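Local coordinates for protein seryl-tRNA synthetase (Pyrococcus horikoshii, PDB 2DQ0) that charges tRNA(Ser), and probably also tRNA(Sec), with serine at the expense of ATP, working as a class II synthetase homodimer, at residues Y310-P313 with E314-W317; K322-R325 with N326-L330. One frame throughout, in Å; residues are numbered along the deposited sequence.

Contact 1 of 2, residues Y310-P313 with E314-W317; sequences YSRP and EESW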
# COMPACT_ATOMS: atom_id res chain seq x y z
N TYR A 310 17.77 -13.39 10.87
CA TYR A 310 18.43 -12.88 12.06
C TYR A 310 19.31 -14.05 12.44
O TYR A 310 18.79 -15.13 12.71
CB TYR A 310 17.46 -12.66 13.21
CG TYR A 310 16.51 -11.50 13.09
CD1 TYR A 310 15.36 -11.58 12.30
CD2 TYR A 310 16.72 -10.33 13.83
CE1 TYR A 310 14.44 -10.54 12.26
CE2 TYR A 310 15.79 -9.28 13.80
CZ TYR A 310 14.66 -9.39 13.01
OH TYR A 310 13.74 -8.36 12.99
N SER A 311 20.62 -13.86 12.46
CA SER A 311 21.52 -14.95 12.84
C SER A 311 22.63 -14.50 13.79
O SER A 311 22.76 -13.31 14.13
CB SER A 311 22.16 -15.59 11.60
OG SER A 311 23.28 -14.84 11.15
N ARG A 312 23.42 -15.47 14.23
CA ARG A 312 24.55 -15.18 15.10
C ARG A 312 25.59 -14.64 14.13
O ARG A 312 25.69 -15.11 13.00
CB ARG A 312 25.09 -16.47 15.72
CG ARG A 312 24.05 -17.29 16.44
CD ARG A 312 24.55 -18.69 16.78
NE ARG A 312 23.84 -19.17 17.95
CZ ARG A 312 24.06 -18.72 19.18
NH1 ARG A 312 24.98 -17.79 19.40
NH2 ARG A 312 23.31 -19.16 20.19
N PRO A 313 26.37 -13.65 14.55
CA PRO A 313 27.39 -13.11 13.66
C PRO A 313 28.23 -14.21 12.99
O PRO A 313 28.62 -14.09 11.82
CB PRO A 313 28.21 -12.22 14.60
CG PRO A 313 27.13 -11.65 15.49
CD PRO A 313 26.27 -12.87 15.79
N GLU A 314 28.49 -15.28 13.74
CA GLU A 314 29.29 -16.40 13.28
C GLU A 314 28.57 -17.31 12.27
O GLU A 314 29.17 -18.22 11.69
CB GLU A 314 29.75 -17.24 14.49
CG GLU A 314 30.25 -16.42 15.69
CD GLU A 314 29.11 -15.84 16.56
OE1 GLU A 314 29.35 -14.87 17.33
OE2 GLU A 314 27.97 -16.37 16.47
N GLU A 315 27.28 -17.05 12.04
CA GLU A 315 26.48 -17.84 11.10
C GLU A 315 25.97 -17.06 9.85
O GLU A 315 25.48 -17.66 8.88
CB GLU A 315 25.26 -18.40 11.84
CG GLU A 315 25.56 -19.39 12.94
CD GLU A 315 26.21 -20.65 12.41
OE1 GLU A 315 25.82 -21.11 11.31
OE2 GLU A 315 27.11 -21.19 13.08
N SER A 316 26.12 -15.74 9.88
CA SER A 316 25.59 -14.89 8.82
C SER A 316 26.10 -15.14 7.41
O SER A 316 25.31 -15.22 6.47
CB SER A 316 25.76 -13.41 9.20
OG SER A 316 27.11 -13.03 9.22
N TRP A 317 27.41 -15.28 7.26
CA TRP A 317 27.96 -15.52 5.94
C TRP A 317 27.45 -16.84 5.38
O TRP A 317 27.25 -16.97 4.17
CB TRP A 317 29.49 -15.49 5.98
CG TRP A 317 29.97 -14.12 6.27
CD1 TRP A 317 30.52 -13.68 7.44
CD2 TRP A 317 29.78 -12.96 5.45
NE1 TRP A 317 30.66 -12.31 7.41
CE2 TRP A 317 30.21 -11.84 6.20
CE3 TRP A 317 29.27 -12.76 4.16
CZ2 TRP A 317 30.15 -10.54 5.71
CZ3 TRP A 317 29.21 -11.45 3.67
CH2 TRP A 317 29.65 -10.36 4.44

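Contact 2 of 2, residues K322-R325 with N326-L330; sequences KIIR and NAEEL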
# COMPACT_ATOMS: atom_id res chain seq x y z
N LYS A 322 23.06 -19.17 1.75
CA LYS A 322 21.87 -20.01 1.57
C LYS A 322 20.69 -19.26 0.94
O LYS A 322 19.99 -19.82 0.08
CB LYS A 322 21.39 -20.60 2.89
CG LYS A 322 22.33 -21.57 3.58
CD LYS A 322 21.66 -22.05 4.87
CE LYS A 322 22.62 -22.77 5.78
NZ LYS A 322 22.05 -22.95 7.15
N ILE A 323 20.46 -18.01 1.36
CA ILE A 323 19.34 -17.29 0.80
C ILE A 323 19.47 -17.04 -0.69
O ILE A 323 18.48 -17.19 -1.43
CB ILE A 323 19.03 -15.98 1.56
CG1 ILE A 323 20.15 -14.97 1.37
CG2 ILE A 323 18.80 -16.28 3.03
CD1 ILE A 323 20.00 -13.78 2.31
N ILE A 324 20.67 -16.70 -1.16
CA ILE A 324 20.85 -16.49 -2.60
C ILE A 324 20.56 -17.79 -3.36
O ILE A 324 20.00 -17.77 -4.46
CB ILE A 324 22.29 -15.98 -2.95
CG1 ILE A 324 22.40 -15.67 -4.45
CG2 ILE A 324 23.33 -17.02 -2.59
CD1 ILE A 324 21.54 -14.53 -4.95
N ARG A 325 20.90 -18.93 -2.76
CA ARG A 325 20.65 -20.22 -3.39
C ARG A 325 19.16 -20.50 -3.35
O ARG A 325 18.61 -21.16 -4.24
CB ARG A 325 21.39 -21.35 -2.66
CG ARG A 325 22.90 -21.21 -2.61
CD ARG A 325 23.58 -21.74 -3.85
NE ARG A 325 25.04 -21.56 -3.82
CZ ARG A 325 25.86 -21.96 -4.79
NH1 ARG A 325 25.37 -22.58 -5.87
NH2 ARG A 325 27.17 -21.75 -4.69
N ASN A 326 18.51 -20.00 -2.31
CA ASN A 326 17.07 -20.19 -2.19
C ASN A 326 16.39 -19.47 -3.34
O ASN A 326 15.46 -20.01 -3.92
CB ASN A 326 16.55 -19.66 -0.85
CG ASN A 326 16.86 -20.59 0.31
OD1 ASN A 326 16.65 -20.24 1.46
ND2 ASN A 326 17.37 -21.77 0.01
N ALA A 327 16.87 -18.27 -3.67
CA ALA A 327 16.29 -17.52 -4.80
C ALA A 327 16.66 -18.19 -6.11
O ALA A 327 15.84 -18.29 -7.01
CB ALA A 327 16.77 -16.09 -4.80
N GLU A 328 17.91 -18.66 -6.23
CA GLU A 328 18.35 -19.35 -7.45
C GLU A 328 17.46 -20.55 -7.78
O GLU A 328 17.16 -20.79 -8.94
CB GLU A 328 19.80 -19.85 -7.33
CG GLU A 328 20.83 -18.76 -7.34
CD GLU A 328 22.24 -19.28 -7.33
OE1 GLU A 328 22.63 -19.97 -8.29
OE2 GLU A 328 22.97 -18.98 -6.35
N GLU A 329 17.05 -21.29 -6.75
CA GLU A 329 16.21 -22.47 -6.96
C GLU A 329 14.89 -22.11 -7.58
O GLU A 329 14.41 -22.81 -8.47
CB GLU A 329 15.96 -23.20 -5.65
CG GLU A 329 17.07 -24.15 -5.22
CD GLU A 329 16.77 -24.80 -3.88
OE1 GLU A 329 15.63 -25.28 -3.71
OE2 GLU A 329 17.67 -24.84 -3.01
N LEU A 330 14.30 -21.02 -7.11
CA LEU A 330 13.01 -20.60 -7.63
C LEU A 330 13.08 -20.32 -9.12
O LEU A 330 12.25 -20.80 -9.89
CB LEU A 330 12.49 -19.37 -6.90
CG LEU A 330 12.18 -19.62 -5.43
CD1 LEU A 330 11.81 -18.31 -4.77
CD2 LEU A 330 11.07 -20.66 -5.32

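Contact 1 of 2, residues Y310-P313 with E314-W317
E314 OE2 lies off the edge of the R312 guanidinium, near its plane, the carboxylate turned 42° from it. The R312 NH1 to E314 OE2 distance, 4.4 Å, is too long for a salt bridge; R312 pairs with D391 and E314 with R398. On the W317 indole, S316 OG stands over one face, 3.9 Å above the plane and offset toward the rim, while H111 makes an edge-to-face contact with the same ring. E315 runs alongside R312, its CG 4.0 Å from R312 CD, with the carboxylate nearly perpendicular to the guanidinium.

The backbone folds round the carbonyl of R312. E315 N donates to R312 O (2.7 Å), closing a type I turn with P313 and E314 at its corners. S311 OG also donates to R312 O (3.1 Å) from the opposite face of the carbonyl plane; chi1 of S311, 82°, sets OG between the backbone N and the carbonyl carbon, swinging it toward this acceptor. S316 N adds a weak bond to R312 O (3.2 Å). S316 OG lies 3.2 Å from P313 O and is hydrogen-bonded to H401 of strand 398-406, whose side chain also touches S311 and P313.

Strand 301-311 thus passes through one tight turn into helix 316-333. Two firm donors and a weak third on one carbonyl should help fix the bend at the helix entrance, and the R312 and E314 ends, paired with D391 and R398, tie it to neighbouring parts of the core; attraction between R312 and E314 themselves is probably secondary.

Contact 2 of 2, residues K322-R325 with N326-L330
E328 CG lies beside its own backbone N (chi1 -71°), which turns the chain back toward I324 and R325, and the extended chain beyond CG carries the carboxylate out to them; R325 bends at chi2 (-84°) and comes to lie alongside it. E328 OE2 ends 3.8 Å from R325 CD and 3.9 Å from I324 CG1, the E328 and I324 side chains crossing at a slant. The guanidinium and carboxylate planes are only 24° apart, yet OE2 is well out of the guanidinium plane: R325 NE is 4.2 Å from E328 OE2 with no N-H aimed at it. The pairing is one of charge alone. E328 is gripped elsewhere, OE2 by a salt bridge to R127 and OE1 by a hydrogen bond to Y338; E329 forms its own salt bridge with K210.

Beneath the side chains runs the helical ladder. N326 N bonds to K322 O (2.8 Å), A327 N to I323 O (3.0 Å), E328 N to I324 O (2.9 Å) and E329 N to R325 O (3.0 Å), each a step of four residues.

I323, I324 and A327 pack on strands 301-311, 354-362 and 367-376; A327 touches V372, predicted to bind ATP, and the I323 side chain is about 8 Å from the bound seryl-adenylate analogue. A helix following the second strand of motif 2 and lying on the antiparallel sheet belongs to the class II synthetase catalytic core.

In the fold
Both contacts use helix 316-333, contact 1 at its entrance and contact 2 further along, their centres about 17 Å apart and their nearest atoms about 5 Å apart without touching. Contact 1 is partly buried and lies away from the annotated sites; its main backbone bonds serve the turn where strand 301-311 gives way to the helix. Contact 2 is more buried and nearer the adenylate pocket; its backbone bonds are regular helical ones, and its aliphatic side chains pack on the sheet. In each, an arginine-glutamate pair stays beyond salt-bridge range, and the acid finds an arginine outside the segments: R398 in contact 1, R127 in contact 2.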